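Local structure of uncharacterized protein, DUF633, LMOf2365_1472 (3GNL) at residues A[10-15]-A[29-34]; A[25-28]-A[34-37]. The protein is uncharacterized but probably methylates N1 of an adenine in tRNA, using a Rossmann-like methyltransferase domain. One frame throughout, in Å; residues are numbered along the deposited sequence.

Overall arrangement
Helix 10-16 comes first along the chain, strand 23-28 follows, and a tight loop leads from that strand into helix 34-41. Interaction 1 reaches from the first helix to this loop and so closes a circuit that takes in the whole of strand 23-28. Interaction 2 starts inside that circuit, on the strand, but ends beyond it, so the two contacts cross along the chain; it closes the shorter turn from strand to helix. Interaction 1 ends in the loop and interaction 2 on the first turn of helix 34-41, and they share Y34. Their centres are about 7 Å apart, and L35 touches both V15 and L12. Together they tie the N-terminal helix to the first beta-alpha unit.

Interaction 1: A[10-15]-A[29-34]; sequences KRLEKV and GSDHAY
R11 and L12, neighbours on helix 10-16, both reach the same carboxylate oxygen of D31, one by charge and the other by an apolar methyl. The guanidinium of R11 presents its edge: NH2 lies 3.8 Å from OD2 of D31, with OD2 close to the guanidinium plane and the two flat groups turned 28° from each other. This is a long salt bridge without a hydrogen bond, and the firmer polar partner of the arginine is Q124, which accepts from NH1. A bend at chi3 (65°) in an otherwise extended chain carries the guanidinium back over L12, whose CG sits against one face, toward the rim. L12 points at the loop and crosses the aspartate at about a right angle, its CD1 3.8 Å from OD2 and 4.1 Å from CB of D31.

H32 gives ND1 to the other oxygen, OD1 of D31, over 2.9 Å, at 158° and near the imidazole plane, which helps to fix the rotation of the carboxylate. CB of H32 in turn rests over the centre of the Y34 ring. The loop folds as a type I' turn from D31 to Y34, with A33 as the N-cap residue of the next helix. In Rossmann-like methyltransferases the loop after the first strand commonly lies at the S-adenosylmethionine site, so 29-34 probably borders that site here.

H32, A33 and Y34 lean on helix 55-67, while S30 pairs with G51 of strand 45-52; helix 10-16 packs through R11, K14 and V15 on strand 154-163.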
loop_
_atom_site.group_PDB
_atom_site.type_symbol
_atom_site.label_atom_id
_atom_site.label_comp_id
_atom_site.label_asym_id
_atom_site.label_seq_id
_atom_site.Cartn_x
_atom_site.Cartn_y
_atom_site.Cartn_z
ATOM N N LYS A 10 10.645 5.775 8.736
ATOM C CA LYS A 10 9.810 6.856 8.199
ATOM C C LYS A 10 8.617 6.271 7.459
ATOM O O LYS A 10 7.519 6.822 7.479
ATOM C CB LYS A 10 10.614 7.785 7.283
ATOM C CG LYS A 10 11.673 8.544 8.026
ATOM C CD LYS A 10 11.066 9.767 8.721
ATOM C CE LYS A 10 12.166 10.756 9.144
ATOM N NZ LYS A 10 12.735 10.319 10.449
ATOM N N ARG A 11 8.843 5.152 6.787
ATOM C CA ARG A 11 7.766 4.447 6.074
ATOM C C ARG A 11 6.666 4.014 7.047
ATOM O O ARG A 11 5.458 4.267 6.814
ATOM C CB ARG A 11 8.351 3.239 5.316
ATOM C CG ARG A 11 7.332 2.402 4.553
ATOM C CD ARG A 11 8.020 1.208 3.915
ATOM N NE ARG A 11 8.549 0.320 4.946
ATOM C CZ ARG A 11 7.926 -0.764 5.415
ATOM N NH1 ARG A 11 6.735 -1.125 4.948
ATOM N NH2 ARG A 11 8.484 -1.481 6.392
ATOM N N LEU A 12 7.055 3.314 8.109
ATOM C CA LEU A 12 6.048 2.838 9.055
ATOM C C LEU A 12 5.456 3.946 9.886
ATOM O O LEU A 12 4.292 3.846 10.247
ATOM C CB LEU A 12 6.579 1.689 9.928
ATOM C CG LEU A 12 6.792 0.387 9.153
ATOM C CD1 LEU A 12 7.509 -0.588 10.122
ATOM C CD2 LEU A 12 5.507 -0.208 8.586
ATOM N N GLU A 13 6.215 5.010 10.134
ATOM C CA GLU A 13 5.715 6.170 10.844
ATOM C C GLU A 13 4.613 6.822 9.996
ATOM O O GLU A 13 3.540 7.201 10.526
ATOM C CB GLU A 13 6.843 7.156 11.095
ATOM C CG GLU A 13 6.393 8.427 11.844
ATOM C CD GLU A 13 7.558 9.317 12.213
ATOM O OE1 GLU A 13 8.260 9.810 11.304
ATOM O OE2 GLU A 13 7.799 9.506 13.421
ATOM N N LYS A 14 4.837 6.887 8.688
ATOM C CA LYS A 14 3.822 7.493 7.825
ATOM C C LYS A 14 2.572 6.655 7.812
ATOM O O LYS A 14 1.472 7.177 7.886
ATOM C CB LYS A 14 4.373 7.816 6.404
ATOM C CG LYS A 14 3.399 8.654 5.551
ATOM C CD LYS A 14 3.153 10.015 6.240
ATOM C CE LYS A 14 2.538 11.015 5.304
ATOM N NZ LYS A 14 2.293 12.290 6.060
ATOM N N VAL A 15 2.733 5.320 7.716
ATOM C CA VAL A 15 1.604 4.428 7.741
ATOM C C VAL A 15 0.786 4.629 9.053
ATOM O O VAL A 15 -0.448 4.759 9.005
ATOM C CB VAL A 15 2.082 2.951 7.570
ATOM C CG1 VAL A 15 0.975 2.009 7.878
ATOM C CG2 VAL A 15 2.623 2.710 6.146
ATOM N N GLY A 29 0.762 -9.223 8.151
ATOM C CA GLY A 29 2.192 -9.301 7.850
ATOM C C GLY A 29 2.978 -8.244 8.586
ATOM O O GLY A 29 3.896 -7.585 8.033
ATOM N N SER A 30 2.658 -8.075 9.861
ATOM C CA SER A 30 3.248 -6.989 10.654
ATOM C C SER A 30 4.760 -7.104 10.745
ATOM O O SER A 30 5.310 -8.204 10.966
ATOM C CB SER A 30 2.679 -7.109 12.063
ATOM O OG SER A 30 3.059 -5.986 12.827
ATOM N N ASP A 31 5.448 -5.982 10.596
ATOM C CA ASP A 31 6.884 -5.950 10.732
ATOM C C ASP A 31 7.242 -5.944 12.217
ATOM O O ASP A 31 7.265 -4.864 12.817
ATOM C CB ASP A 31 7.400 -4.686 10.024
ATOM C CG ASP A 31 8.904 -4.640 9.937
ATOM O OD1 ASP A 31 9.589 -5.491 10.561
ATOM O OD2 ASP A 31 9.408 -3.718 9.259
ATOM N N HIS A 32 7.518 -7.114 12.818
ATOM C CA HIS A 32 7.828 -7.226 14.254
ATOM C C HIS A 32 6.786 -6.643 15.225
ATOM O O HIS A 32 7.081 -6.485 16.414
ATOM C CB HIS A 32 9.192 -6.654 14.583
ATOM C CG HIS A 32 10.342 -7.389 13.946
ATOM N ND1 HIS A 32 10.581 -7.365 12.590
ATOM C CD2 HIS A 32 11.328 -8.135 14.492
ATOM C CE1 HIS A 32 11.658 -8.094 12.321
ATOM N NE2 HIS A 32 12.138 -8.557 13.461
ATOM N N ALA A 33 5.558 -6.402 14.747
ATOM C CA ALA A 33 4.535 -5.730 15.542
ATOM C C ALA A 33 5.013 -4.338 15.976
ATOM O O ALA A 33 4.439 -3.815 16.947
ATOM C CB ALA A 33 4.158 -6.590 16.761
ATOM N N TYR A 34 6.014 -3.757 15.314
ATOM C CA TYR A 34 6.491 -2.424 15.710
ATOM C C TYR A 34 5.349 -1.417 15.621
ATOM O O TYR A 34 5.138 -0.605 16.569
ATOM C CB TYR A 34 7.619 -1.908 14.806
ATOM C CG TYR A 34 8.937 -2.617 14.886
ATOM C CD1 TYR A 34 9.439 -3.059 16.100
ATOM C CD2 TYR A 34 9.687 -2.820 13.736
ATOM C CE1 TYR A 34 10.690 -3.702 16.169
ATOM C CE2 TYR A 34 10.928 -3.483 13.790
ATOM C CZ TYR A 34 11.393 -3.918 15.023
ATOM O OH TYR A 34 12.603 -4.557 15.087
#

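Interaction 2: A[25-28]-A[34-37]; sequences IADI and YLPC
Strand 23-28 and the first turn of helix 34-41 come closest at D27 and P36, whose CA atoms are 7.0 Å apart, and no hydrogen bond joins the two segments. Alternate strand residues, I25 and D27, direct their side chains at the helix, and L35 and P36 receive them.

D27 meets the proline at about a right angle. Its OD2 is 3.3 Å from CD of P36, while its CB lies 3.8 Å from CG of P36, so the ring edge is touched by the carboxylate and by the carbon that bears it. With CG anti to the backbone N (chi1 -172°), the carboxylate is carried away from the strand and past the proline. The same OD2 approaches CB of L35 at 4.0 Å, but its polar partner is the hydroxyl of S30, in the connecting loop; that hydrogen bond helps to satisfy an acid buried among apolar groups.

This is the first half of a beta-alpha-beta crossover, as in Rossmann-like methyltransferases: strand 23-28 leads through a short loop into helix 34-41, which covers the sheet before the chain returns in the parallel strand 45-52.

Farther back along the strand the contact becomes wholly apolar. I25 holds CG1 between its backbone N and carbonyl carbon (chi1 74°) and, extended from there, reaches CD2 of L35 with CD1 at 4.2 Å, the two side chains passing at a slant. The same CD1 lies 4.4 Å from CA of P36. In the sheet, strands 45-52 and 93-99 run on the two sides of strand 23-28, A48 touching both I25 and P36 and V95 touching D27.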
loop_
_atom_site.group_PDB
_atom_site.type_symbol
_atom_site.label_atom_id
_atom_site.label_comp_id
_atom_site.label_asym_id
_atom_site.label_seq_id
_atom_site.Cartn_x
_atom_site.Cartn_y
_atom_site.Cartn_z
ATOM N N ILE A 25 -7.307 -2.153 15.404
ATOM C CA ILE A 25 -6.583 -2.346 14.113
ATOM C C ILE A 25 -6.130 -3.777 13.892
ATOM O O ILE A 25 -5.953 -4.550 14.835
ATOM C CB ILE A 25 -5.391 -1.414 13.994
ATOM C CG1 ILE A 25 -4.231 -1.880 14.905
ATOM C CG2 ILE A 25 -5.791 0.086 14.279
ATOM C CD1 ILE A 25 -2.936 -1.063 14.757
ATOM N N ALA A 26 -5.934 -4.149 12.635
ATOM C CA ALA A 26 -5.235 -5.382 12.299
ATOM C C ALA A 26 -4.118 -5.089 11.313
ATOM O O ALA A 26 -4.378 -4.531 10.243
ATOM C CB ALA A 26 -6.171 -6.449 11.752
ATOM N N ASP A 27 -2.895 -5.457 11.694
ATOM C CA ASP A 27 -1.708 -5.270 10.888
ATOM C C ASP A 27 -1.297 -6.616 10.282
ATOM O O ASP A 27 -0.724 -7.471 10.971
ATOM C CB ASP A 27 -0.579 -4.684 11.765
ATOM C CG ASP A 27 0.639 -4.275 10.968
ATOM O OD1 ASP A 27 0.525 -4.222 9.726
ATOM O OD2 ASP A 27 1.695 -3.994 11.567
ATOM N N ILE A 28 -1.541 -6.749 8.988
ATOM C CA ILE A 28 -1.343 -8.005 8.278
ATOM C C ILE A 28 0.084 -8.141 7.799
ATOM O O ILE A 28 0.568 -7.271 7.054
ATOM C CB ILE A 28 -2.282 -8.053 7.105
ATOM C CG1 ILE A 28 -3.695 -7.711 7.579
ATOM C CG2 ILE A 28 -2.161 -9.413 6.406
ATOM C CD1 ILE A 28 -4.338 -8.764 8.630
ATOM N N TYR A 34 6.014 -3.757 15.314
ATOM C CA TYR A 34 6.491 -2.424 15.710
ATOM C C TYR A 34 5.349 -1.417 15.621
ATOM O O TYR A 34 5.138 -0.605 16.569
ATOM C CB TYR A 34 7.619 -1.908 14.806
ATOM C CG TYR A 34 8.937 -2.617 14.886
ATOM C CD1 TYR A 34 9.439 -3.059 16.100
ATOM C CD2 TYR A 34 9.687 -2.820 13.736
ATOM C CE1 TYR A 34 10.690 -3.702 16.169
ATOM C CE2 TYR A 34 10.928 -3.483 13.790
ATOM C CZ TYR A 34 11.393 -3.918 15.023
ATOM O OH TYR A 34 12.603 -4.557 15.087
ATOM N N LEU A 35 4.636 -1.434 14.497
ATOM C CA LEU A 35 3.546 -0.476 14.301
ATOM C C LEU A 35 2.401 -0.642 15.313
ATOM O O LEU A 35 1.997 0.353 15.930
ATOM C CB LEU A 35 3.117 -0.456 12.822
ATOM C CG LEU A 35 1.920 0.425 12.469
ATOM C CD1 LEU A 35 2.015 0.910 11.006
ATOM C CD2 LEU A 35 0.592 -0.202 12.735
ATOM N N PRO A 36 1.909 -1.866 15.552
ATOM C CA PRO A 36 0.892 -2.079 16.594
ATOM C C PRO A 36 1.364 -1.615 17.937
ATOM O O PRO A 36 0.593 -0.978 18.675
ATOM C CB PRO A 36 0.705 -3.583 16.586
ATOM C CG PRO A 36 1.012 -3.992 15.159
ATOM C CD PRO A 36 2.118 -3.066 14.724
ATOM N N CYS A 37 2.618 -1.873 18.290
ATOM C CA CYS A 37 3.101 -1.435 19.612
ATOM C C CYS A 37 3.116 0.080 19.674
ATOM O O CYS A 37 2.687 0.642 20.677
ATOM C CB CYS A 37 4.476 -2.007 19.934
ATOM S SG CYS A 37 4.472 -3.846 20.285
#